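Side-chain contact in amino acid adenylation domain-containing protein (Bacillus stratosphericus LAMA 585, PDB 6ULY), which probably selects a keto acid and activates it as an acyl adenylate for nonribosomal depsipeptide synthesis: residues N207-E212 with C297-A302. Numbering follows the deposited sequence.
With QA7 (5'-O-{(S)-hydroxy[(4-methyl-2-oxopentanoyl)oxy]phosphoryl}adenosine), chain C.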
loop_
_atom_site.group_PDB
_atom_site.type_symbol
_atom_site.label_atom_id
_atom_site.label_comp_id
_atom_site.label_asym_id
_atom_site.label_seq_id
_atom_site.Cartn_x
_atom_site.Cartn_y
_atom_site.Cartn_z
ATOM N N ASN A 207 6.766 -18.330 -29.355
ATOM C CA ASN A 207 6.068 -19.605 -29.270
ATOM C C ASN A 207 5.767 -20.221 -30.629
ATOM O O ASN A 207 5.338 -21.378 -30.682
ATOM C CB ASN A 207 4.754 -19.437 -28.506
ATOM C CG ASN A 207 4.968 -19.144 -27.045
ATOM O OD1 ASN A 207 5.237 -20.048 -26.254
ATOM N ND2 ASN A 207 4.851 -17.873 -26.672
ATOM N N GLN A 208 5.975 -19.483 -31.719
ATOM C CA GLN A 208 5.648 -19.963 -33.061
ATOM C C GLN A 208 4.159 -20.278 -33.174
ATOM O O GLN A 208 3.755 -21.240 -33.830
ATOM C CB GLN A 208 6.498 -21.180 -33.434
ATOM C CG GLN A 208 7.994 -20.888 -33.468
ATOM C CD GLN A 208 8.829 -22.111 -33.801
ATOM O OE1 GLN A 208 8.674 -22.713 -34.864
ATOM N NE2 GLN A 208 9.723 -22.484 -32.890
ATOM N N PHE A 209 3.337 -19.464 -32.519
ATOM C CA PHE A 209 1.896 -19.595 -32.664
ATOM C C PHE A 209 1.498 -19.379 -34.120
ATOM O O PHE A 209 2.136 -18.623 -34.856
ATOM C CB PHE A 209 1.173 -18.591 -31.766
ATOM C CG PHE A 209 1.296 -18.888 -30.292
ATOM C CD1 PHE A 209 1.423 -20.188 -29.832
ATOM C CD2 PHE A 209 1.280 -17.856 -29.366
ATOM C CE1 PHE A 209 1.531 -20.452 -28.480
ATOM C CE2 PHE A 209 1.391 -18.114 -28.017
ATOM C CZ PHE A 209 1.516 -19.413 -27.574
ATOM N N THR A 210 0.429 -20.060 -34.532
ATOM C CA THR A 210 -0.016 -20.039 -35.915
ATOM C C THR A 210 -1.536 -20.064 -35.967
ATOM O O THR A 210 -2.215 -20.309 -34.965
ATOM C CB THR A 210 0.544 -21.230 -36.700
ATOM O OG1 THR A 210 0.164 -22.445 -36.045
ATOM C CG2 THR A 210 2.061 -21.157 -36.785
ATOM N N GLN A 211 -2.068 -19.816 -37.167
ATOM C CA GLN A 211 -3.509 -19.833 -37.378
ATOM C C GLN A 211 -4.106 -21.222 -37.190
ATOM O O GLN A 211 -5.330 -21.342 -37.065
ATOM C CB GLN A 211 -3.842 -19.319 -38.781
ATOM C CG GLN A 211 -5.334 -19.219 -39.067
ATOM C CD GLN A 211 -5.638 -18.625 -40.430
ATOM O OE1 GLN A 211 -6.452 -19.160 -41.183
ATOM N NE2 GLN A 211 -4.996 -17.508 -40.748
ATOM N N GLU A 212 -3.279 -22.265 -37.171
ATOM C CA GLU A 212 -3.760 -23.628 -36.999
ATOM C C GLU A 212 -3.865 -24.044 -35.540
ATOM O O GLU A 212 -4.370 -25.135 -35.259
ATOM C CB GLU A 212 -2.846 -24.607 -37.743
ATOM C CG GLU A 212 -3.356 -24.966 -39.137
ATOM C CD GLU A 212 -3.647 -23.740 -39.984
ATOM O OE1 GLU A 212 -2.729 -22.913 -40.166
ATOM O OE2 GLU A 212 -4.797 -23.597 -40.456
ATOM N N CYS A 297 1.199 -26.907 -26.049
ATOM C CA CYS A 297 1.630 -25.720 -25.313
ATOM C C CYS A 297 0.723 -25.523 -24.101
ATOM O O CYS A 297 -0.412 -25.064 -24.239
ATOM C CB CYS A 297 1.609 -24.498 -26.224
ATOM S SG CYS A 297 1.873 -22.923 -25.379
ATOM N N MET A 298 1.228 -25.856 -22.919
ATOM C CA MET A 298 0.530 -25.597 -21.662
ATOM C C MET A 298 1.345 -24.553 -20.904
ATOM O O MET A 298 2.272 -24.883 -20.164
ATOM C CB MET A 298 0.359 -26.864 -20.839
ATOM C CG MET A 298 -0.369 -27.982 -21.553
ATOM S SD MET A 298 -0.979 -29.215 -20.388
ATOM C CE MET A 298 -2.444 -28.377 -19.782
ATOM N N ILE A 299 0.992 -23.284 -21.093
ATOM C CA ILE A 299 1.717 -22.210 -20.430
ATOM C C ILE A 299 1.361 -22.202 -18.951
ATOM O O ILE A 299 0.184 -22.272 -18.574
ATOM C CB ILE A 299 1.407 -20.860 -21.093
ATOM C CG1 ILE A 299 2.073 -20.792 -22.469
ATOM C CG2 ILE A 299 1.875 -19.715 -20.203
ATOM C CD1 ILE A 299 1.494 -19.735 -23.386
ATOM N N ASN A 300 2.384 -22.128 -18.106
ATOM C CA ASN A 300 2.234 -22.094 -16.656
ATOM C C ASN A 300 2.828 -20.779 -16.165
ATOM O O ASN A 300 4.052 -20.608 -16.167
ATOM C CB ASN A 300 2.925 -23.298 -16.015
ATOM C CG ASN A 300 2.731 -23.356 -14.515
ATOM O OD1 ASN A 300 2.333 -22.376 -13.890
ATOM N ND2 ASN A 300 3.026 -24.509 -13.927
ATOM N N GLY A 301 1.969 -19.848 -15.754
ATOM C CA GLY A 301 2.446 -18.551 -15.308
ATOM C C GLY A 301 1.392 -17.790 -14.539
ATOM O O GLY A 301 0.213 -18.154 -14.526
ATOM N N ALA A 302 1.860 -16.709 -13.893
ATOM C CA ALA A 302 1.080 -15.793 -13.057
ATOM C C ALA A 302 1.495 -15.923 -11.594
ATOM O O ALA A 302 1.225 -15.027 -10.785
ATOM C CB ALA A 302 -0.428 -16.017 -13.183
HETATM C C01 QA7 C . 2.358 -15.166 -17.764
HETATM C C02 QA7 C . 1.145 -14.433 -17.331
HETATM C C03 QA7 C . 0.512 -13.737 -18.504
HETATM C C04 QA7 C . 1.586 -13.598 -16.172
HETATM C C05 QA7 C . 1.044 -12.208 -16.061
HETATM C C06 QA7 C . 0.424 -11.767 -14.776
HETATM C C10 QA7 C . 1.988 -10.044 -12.200
HETATM C C11 QA7 C . 2.712 -10.532 -11.137
HETATM C C12 QA7 C . 4.263 -10.388 -11.441
HETATM C C13 QA7 C . 4.777 -11.295 -10.802
HETATM C C14 QA7 C . 3.661 -12.499 -10.676
HETATM C C16 QA7 C . 3.650 -13.674 -12.747
HETATM C C18 QA7 C . 4.972 -15.298 -12.345
HETATM C C19 QA7 C . 5.779 -16.431 -12.319
HETATM C C21 QA7 C . 6.351 -15.986 -10.208
HETATM C C23 QA7 C . 4.902 -14.555 -11.245
HETATM N N15 QA7 C . 4.059 -13.552 -11.521
HETATM N N17 QA7 C . 4.196 -14.733 -13.268
HETATM N N20 QA7 C . 6.441 -16.724 -11.254
HETATM N N22 QA7 C . 5.616 -14.934 -10.173
HETATM N N24 QA7 C . 5.878 -17.226 -13.466
HETATM O O07 QA7 C . 0.029 -10.494 -14.564
HETATM O O09 QA7 C . 0.629 -10.107 -11.980
HETATM O O25 QA7 C . 2.555 -12.015 -11.018
HETATM O O26 QA7 C . 5.084 -10.999 -9.426
HETATM O O27 QA7 C . 4.885 -9.047 -11.162
HETATM O O28 QA7 C . -1.697 -10.088 -12.953
HETATM O O29 QA7 C . -0.282 -8.415 -13.386
HETATM O O30 QA7 C . 0.288 -12.536 -13.964
HETATM O O31 QA7 C . 1.150 -11.493 -16.935
HETATM P P08 QA7 C . -0.332 -9.799 -13.185
#
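Phe209 reaches from the loop after helix 193-207 to Cys297 and Ile299 on strand 297-301. Gln208 has positive phi (60°), which turns the chain out of the helical path; no hydrogen bond joins the loop to residues 297-302. The strand is nearly straight, and Cys297 and Ile299 point to the same side, toward the loop.

The CG of Phe209 lies anti to its own carbonyl carbon and beside the backbone N (chi1 -69°), which folds the ring back under Asn207 and turns its CE1-CZ edge to the strand. The sulfur SG of Cys297 is 4.0 Å from CE1 of Phe209, almost exactly in the ring plane, 89° off the normal, where the ring hydrogens present their slightly positive edge to a polarisable atom. Cysteine suits the place, being small and apolar in character. Next to it, CD1 of Ile299 lies 4.2 Å from CZ of Phe209, a plain van der Waals contact. The branched aliphatic side chain suits a buried strand position, as it also packs on Met229 and Phe230 of helix 224-237. Asn207 CB lies over the centre of one ring face, 3.3 Å above the plane, while its amide is held by Thr203 and Arg328. Lys267 makes a cation-pi contact with the ring, and Val233 of helix 224-237 packs against it. A flat, apolar phenylalanine thus suits a buried position among the loop, this helix and the strand.

Beyond Gly301, the backbone N of Ala302 comes within 3.1 Å of N17 of the keto acyl adenylate, on the adenine. The contact is an edge-on sulfur-aromatic one, joining a helix-to-strand loop to an inner, parallel strand of the mixed sheet in the AMP-binding domain of an ANL adenylation enzyme; this strand leads directly into the adenylate pocket.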